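Local coordinates for protein Succinylglutamatedesuccinylase/aspartoacylase (Rhodobacter sphaeroides 2.4.1, PDB 3CDX) that probably hydrolyses amide or ester bonds as a metal-dependent enzyme of the succinylglutamate desuccinylase/aspartoacylase family, with a calcium ion bound in this crystal, at residues Ala268-Pro273 / Leu310-Asp315; Ile317-Ala322 / Val333-Glu338. One frame throughout, in Å; residues are numbered along the deposited sequence.

Contact 1. Residues Ala268-Pro273 / Leu310-Asp315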
loop_
_atom_site.group_PDB
_atom_site.type_symbol
_atom_site.label_atom_id
_atom_site.label_comp_id
_atom_site.label_asym_id
_atom_site.label_seq_id
_atom_site.Cartn_x
_atom_site.Cartn_y
_atom_site.Cartn_z
ATOM N N ALA A 268 7.504 -34.513 -14.283
ATOM C CA ALA A 268 8.548 -34.098 -13.290
ATOM C C ALA A 268 8.085 -33.076 -12.229
ATOM O O ALA A 268 8.678 -32.981 -11.177
ATOM C CB ALA A 268 9.786 -33.567 -14.011
ATOM N N TYR A 269 7.029 -32.328 -12.518
ATOM C CA TYR A 269 6.480 -31.304 -11.624
ATOM C C TYR A 269 5.264 -31.810 -10.858
ATOM O O TYR A 269 4.270 -32.269 -11.466
ATOM C CB TYR A 269 6.057 -30.086 -12.451
ATOM C CG TYR A 269 7.212 -29.477 -13.198
ATOM C CD1 TYR A 269 7.849 -28.339 -12.711
ATOM C CD2 TYR A 269 7.687 -30.049 -14.376
ATOM C CE1 TYR A 269 8.920 -27.778 -13.380
ATOM C CE2 TYR A 269 8.772 -29.486 -15.066
ATOM C CZ TYR A 269 9.372 -28.354 -14.555
ATOM O OH TYR A 269 10.448 -27.792 -15.190
ATOM N N VAL A 270 5.323 -31.736 -9.533
ATOM C CA VAL A 270 4.144 -31.976 -8.732
ATOM C C VAL A 270 3.485 -30.643 -8.520
ATOM O O VAL A 270 4.050 -29.750 -7.890
ATOM C CB VAL A 270 4.458 -32.625 -7.370
ATOM C CG1 VAL A 270 3.143 -33.022 -6.654
ATOM C CG2 VAL A 270 5.398 -33.790 -7.574
ATOM N N MET A 271 2.277 -30.519 -9.040
ATOM C CA MET A 271 1.554 -29.265 -9.009
ATOM C C MET A 271 0.443 -29.272 -7.945
ATOM O O MET A 271 -0.224 -30.284 -7.730
ATOM C CB MET A 271 0.981 -29.003 -10.399
ATOM C CG MET A 271 2.052 -29.013 -11.531
ATOM S SD MET A 271 3.265 -27.687 -11.527
ATOM C CE MET A 271 2.252 -26.244 -11.812
ATOM N N ALA A 272 0.265 -28.144 -7.262
ATOM C CA ALA A 272 -0.886 -27.962 -6.366
ATOM C C ALA A 272 -2.192 -27.638 -7.144
ATOM O O ALA A 272 -2.268 -26.592 -7.814
ATOM C CB ALA A 272 -0.593 -26.846 -5.344
ATOM N N PRO A 273 -3.218 -28.516 -7.055
ATOM C CA PRO A 273 -4.471 -28.183 -7.750
ATOM C C PRO A 273 -5.356 -27.253 -6.946
ATOM O O PRO A 273 -6.316 -26.686 -7.474
ATOM C CB PRO A 273 -5.158 -29.550 -7.912
ATOM C CG PRO A 273 -4.250 -30.571 -7.220
ATOM C CD PRO A 273 -3.293 -29.832 -6.398
ATOM N N LEU A 310 -1.201 -35.663 -2.884
ATOM C CA LEU A 310 -0.487 -35.488 -4.181
ATOM C C LEU A 310 0.535 -36.584 -4.375
ATOM O O LEU A 310 1.184 -36.977 -3.409
ATOM C CB LEU A 310 0.273 -34.135 -4.258
ATOM C CG LEU A 310 -0.537 -32.851 -4.001
ATOM C CD1 LEU A 310 0.192 -31.588 -4.426
ATOM C CD2 LEU A 310 -1.921 -32.926 -4.665
ATOM N N LEU A 311 0.719 -37.038 -5.623
ATOM C CA LEU A 311 1.699 -38.090 -5.936
ATOM C C LEU A 311 2.802 -37.580 -6.854
ATOM O O LEU A 311 2.529 -36.766 -7.731
ATOM C CB LEU A 311 1.017 -39.296 -6.620
ATOM C CG LEU A 311 -0.271 -39.849 -6.004
ATOM C CD1 LEU A 311 -0.807 -40.992 -6.899
ATOM C CD2 LEU A 311 -0.027 -40.322 -4.574
ATOM N N TYR A 312 4.026 -38.047 -6.648
ATOM C CA TYR A 312 5.083 -37.931 -7.650
ATOM C C TYR A 312 4.723 -38.780 -8.884
ATOM O O TYR A 312 4.093 -39.831 -8.755
ATOM C CB TYR A 312 6.432 -38.458 -7.123
ATOM C CG TYR A 312 6.992 -37.782 -5.889
ATOM C CD1 TYR A 312 7.562 -36.504 -5.946
ATOM C CD2 TYR A 312 6.966 -38.431 -4.657
ATOM C CE1 TYR A 312 8.091 -35.880 -4.772
ATOM C CE2 TYR A 312 7.479 -37.831 -3.507
ATOM C CZ TYR A 312 8.027 -36.566 -3.568
ATOM O OH TYR A 312 8.535 -36.011 -2.409
ATOM N N ARG A 313 5.163 -38.326 -10.058
ATOM C CA ARG A 313 4.906 -39.005 -11.323
ATOM C C ARG A 313 6.193 -39.290 -12.106
ATOM O O ARG A 313 6.142 -39.577 -13.313
ATOM C CB ARG A 313 3.936 -38.179 -12.178
ATOM C CG ARG A 313 2.584 -37.949 -11.543
ATOM C CD ARG A 313 1.913 -39.275 -11.322
ATOM N NE ARG A 313 0.522 -39.119 -10.920
ATOM C CZ ARG A 313 -0.234 -40.123 -10.496
ATOM N NH1 ARG A 313 0.292 -41.349 -10.431
ATOM N NH2 ARG A 313 -1.504 -39.906 -10.146
ATOM N N ARG A 314 7.335 -39.209 -11.424
ATOM C CA ARG A 314 8.618 -39.625 -11.968
ATOM C C ARG A 314 9.497 -40.180 -10.858
ATOM O O ARG A 314 9.511 -39.605 -9.758
ATOM C CB ARG A 314 9.376 -38.415 -12.566
ATOM C CG ARG A 314 8.750 -37.753 -13.792
ATOM C CD ARG A 314 8.584 -38.728 -14.954
ATOM N NE ARG A 314 9.838 -39.106 -15.607
ATOM C CZ ARG A 314 9.907 -39.730 -16.788
ATOM N NH1 ARG A 314 8.790 -40.061 -17.454
ATOM N NH2 ARG A 314 11.095 -40.045 -17.299
ATOM N N ASP A 315 10.239 -41.269 -11.135
ATOM C CA ASP A 315 11.342 -41.685 -10.259
ATOM C C ASP A 315 12.470 -40.659 -10.401
ATOM O O ASP A 315 12.644 -40.075 -11.475
ATOM C CB ASP A 315 11.901 -43.072 -10.624
ATOM C CG ASP A 315 10.833 -44.179 -10.632
ATOM O OD1 ASP A 315 9.721 -43.993 -10.105
ATOM O OD2 ASP A 315 11.116 -45.259 -11.185
#
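V270 spreads its two methyls over segment 310-315, CG1 against the CB of L310 at 3.9 Å and CG2 against CD1 of the Y312 ring at 3.8 Å. The chi1 of -172° lays CG1 opposite the backbone N and leaves CG2 beside that nitrogen; one branched residue thus serves two partners, with the carbonyl oxygen of L311 near both methyls. A valine suits the place: its side chain is short and buried, and its CB is directed toward 310-315. L310 answers with its own fork. L310 CD1 comes within 3.6 Å of the carbonyl oxygen of M271, while L310 CD2 lies 3.8 Å from CD of P273, the two side chains sliding past each other in opposite directions. P273, an exposed residue, offers a rigid apolar ring here.

At the other end R314 uses only its aliphatic part: its CG packs on the backbone of A268, 3.5 Å from A268 N, while the CB of A268 points away from 310-315. Bends at chi2 and chi3 then fold the arginine chain, and its charged end meets E338, with which NH2 forms a salt bridge.

The segments run nearly antiparallel, 163° apart, with 6.1 Å between V270 CA and Y312 CA, and no backbone bonds bridge them. The backbone of V270 is instead bonded to V333 and A334, and A294 of strand 293-298 packs on both V270 and Y312. Strand 308-311 is the end strand, within this chain, of a small antiparallel sheet. It and the turn after it pack on strand 259-271 of the neighbouring sheet, as in the face-to-face packing of two beta layers that share no backbone bonds.

Contact 2. Residues Ile317-Ala322 / Val333-Glu338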
loop_
_atom_site.group_PDB
_atom_site.type_symbol
_atom_site.label_atom_id
_atom_site.label_comp_id
_atom_site.label_asym_id
_atom_site.label_seq_id
_atom_site.Cartn_x
_atom_site.Cartn_y
_atom_site.Cartn_z
ATOM N N ILE A 317 15.310 -37.749 -8.031
ATOM C CA ILE A 317 15.775 -37.055 -6.825
ATOM C C ILE A 317 15.054 -35.686 -6.813
ATOM O O ILE A 317 14.923 -35.027 -7.867
ATOM C CB ILE A 317 17.317 -36.893 -6.871
ATOM C CG1 ILE A 317 17.965 -38.272 -7.040
ATOM C CG2 ILE A 317 17.911 -36.107 -5.632
ATOM C CD1 ILE A 317 19.457 -38.276 -6.911
ATOM N N VAL A 318 14.525 -35.291 -5.654
ATOM C CA VAL A 318 13.894 -33.979 -5.530
ATOM C C VAL A 318 14.949 -32.894 -5.763
ATOM O O VAL A 318 15.972 -32.840 -5.086
ATOM C CB VAL A 318 13.113 -33.790 -4.178
ATOM C CG1 VAL A 318 12.429 -32.421 -4.109
ATOM C CG2 VAL A 318 12.040 -34.891 -4.041
ATOM N N TRP A 319 14.699 -32.050 -6.757
ATOM C CA TRP A 319 15.619 -30.955 -7.070
ATOM C C TRP A 319 15.192 -29.647 -6.380
ATOM O O TRP A 319 16.025 -29.010 -5.708
ATOM C CB TRP A 319 15.711 -30.747 -8.574
ATOM C CG TRP A 319 16.637 -29.630 -8.982
ATOM C CD1 TRP A 319 17.814 -29.255 -8.380
ATOM C CD2 TRP A 319 16.446 -28.735 -10.066
ATOM N NE1 TRP A 319 18.376 -28.199 -9.050
ATOM C CE2 TRP A 319 17.538 -27.846 -10.076
ATOM C CE3 TRP A 319 15.452 -28.597 -11.042
ATOM C CZ2 TRP A 319 17.678 -26.854 -11.039
ATOM C CZ3 TRP A 319 15.584 -27.580 -11.994
ATOM C CH2 TRP A 319 16.690 -26.726 -11.980
ATOM N N PHE A 320 13.920 -29.266 -6.618
ATOM C CA PHE A 320 13.195 -28.195 -5.912
ATOM C C PHE A 320 12.126 -28.801 -5.034
ATOM O O PHE A 320 11.338 -29.637 -5.488
ATOM C CB PHE A 320 12.497 -27.223 -6.877
ATOM C CG PHE A 320 13.397 -26.173 -7.466
ATOM C CD1 PHE A 320 14.720 -26.442 -7.762
ATOM C CD2 PHE A 320 12.897 -24.880 -7.746
ATOM C CE1 PHE A 320 15.561 -25.439 -8.306
ATOM C CE2 PHE A 320 13.740 -23.877 -8.278
ATOM C CZ PHE A 320 15.064 -24.175 -8.567
ATOM N N GLY A 321 12.070 -28.334 -3.791
ATOM C CA GLY A 321 11.076 -28.793 -2.825
ATOM C C GLY A 321 10.268 -27.632 -2.309
ATOM O O GLY A 321 10.763 -26.485 -2.286
ATOM N N ALA A 322 9.048 -27.937 -1.883
ATOM C CA ALA A 322 8.088 -26.947 -1.373
ATOM C C ALA A 322 8.750 -25.859 -0.503
ATOM O O ALA A 322 9.571 -26.166 0.359
ATOM C CB ALA A 322 6.998 -27.638 -0.599
ATOM N N VAL A 333 5.013 -27.967 -6.123
ATOM C CA VAL A 333 5.466 -28.228 -4.747
ATOM C C VAL A 333 6.725 -29.127 -4.729
ATOM O O VAL A 333 7.354 -29.349 -3.681
ATOM C CB VAL A 333 4.309 -28.758 -3.873
ATOM C CG1 VAL A 333 3.230 -27.666 -3.733
ATOM C CG2 VAL A 333 3.698 -30.040 -4.440
ATOM N N ALA A 334 7.084 -29.608 -5.920
ATOM C CA ALA A 334 8.264 -30.434 -6.162
ATOM C C ALA A 334 8.520 -30.496 -7.653
ATOM O O ALA A 334 7.594 -30.495 -8.465
ATOM C CB ALA A 334 8.109 -31.870 -5.594
ATOM N N VAL A 335 9.800 -30.535 -7.988
ATOM C CA VAL A 335 10.295 -30.796 -9.320
ATOM C C VAL A 335 11.348 -31.882 -9.122
ATOM O O VAL A 335 12.295 -31.719 -8.327
ATOM C CB VAL A 335 10.947 -29.562 -9.939
ATOM C CG1 VAL A 335 11.403 -29.874 -11.395
ATOM C CG2 VAL A 335 9.991 -28.367 -9.900
ATOM N N VAL A 336 11.151 -32.986 -9.840
ATOM C CA VAL A 336 12.038 -34.169 -9.757
ATOM C C VAL A 336 13.020 -34.195 -10.944
ATOM O O VAL A 336 12.620 -33.975 -12.113
ATOM C CB VAL A 336 11.170 -35.459 -9.685
ATOM C CG1 VAL A 336 12.014 -36.745 -9.599
ATOM C CG2 VAL A 336 10.205 -35.342 -8.495
ATOM N N MET A 337 14.291 -34.421 -10.637
ATOM C CA MET A 337 15.335 -34.557 -11.643
ATOM C C MET A 337 15.659 -36.044 -11.764
ATOM O O MET A 337 15.415 -36.768 -10.831
ATOM C CB MET A 337 16.573 -33.726 -11.299
ATOM C CG MET A 337 17.328 -34.080 -10.014
ATOM S SD MET A 337 18.656 -32.904 -9.608
ATOM C CE MET A 337 19.096 -33.670 -8.073
ATOM N N GLU A 338 16.183 -36.477 -12.915
ATOM C CA GLU A 338 16.505 -37.888 -13.219
ATOM C C GLU A 338 17.897 -37.883 -13.844
ATOM O O GLU A 338 18.351 -36.825 -14.295
ATOM C CB GLU A 338 15.461 -38.503 -14.183
ATOM C CG GLU A 338 15.387 -37.873 -15.607
ATOM C CD GLU A 338 14.167 -38.303 -16.460
ATOM O OE1 GLU A 338 13.615 -39.417 -16.252
ATOM O OE2 GLU A 338 13.750 -37.516 -17.377
#
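The indole of W319 has CE1 of F320 over one face, 3.6 Å above the plane; CG1 of V335 reaches the indole edge near its plane, and SD of M337 approaches obliquely, 4.4 Å from the centroid of the five-membered ring, in a Met-aromatic contact. A chi1 of 180° sets CG of W319 opposite the backbone N and carries the indole away from 333-338, to where its NE1 is hydrogen-bonded to OG of S160. F320 meets the rings of Y155 and of W38 of the second subunit, and its side chain lies about 8 Å from the bound calcium ion.

Both aromatic residues stand across from V335 because the strand pair is interrupted by a classic beta bulge. W319 N gives V335 O a bond of 2.9 Å, almost in line with the carbonyl, and F320 N adds a weak one to the same oxygen. V335 N returns a bond to F320 O. Before the bulge I317 and M337 form an antiparallel hydrogen-bonded pair, joined by two nearly straight bonds.

M337 has a chi1 of 63°, with CG between the backbone N and the carbonyl carbon. From there the extended chain crosses W319 at about a right angle, M337 SD lying 3.8 Å from W319 CB, and M337 CE ends 3.6 Å from CG2 of I317. A long, flexible thioether suits this span between an indole and a branched aliphatic group; an alanine here would probably leave I317 CG2 and the indole without their methyl and sulfur partners and open a gap beside H186 and V188 of strand 186-189. At the far end G321 pairs with A334, and CA of A334 makes a C-H...O contact of 3.2 Å with F320 O.

In the fold
Contact 2 is the more buried, its centre about 16 Å from the centre of the chain and F320 near the calcium site, whereas contact 1, with its centre about 24 Å out, is only partly buried and ends in exposed P273. The two have no strand in common, but strand 259-271 of contact 1 is the sheet neighbour of strand 332-339 of contact 2, and there Y269 CD1 packs on V335 CG2 at 3.5 Å. Their chemistry follows their place: contact 2 joins strands within a sheet by backbone bonds and adds an aromatic and sulfur cluster, while contact 1 joins separate sheets through mainly apolar side chains.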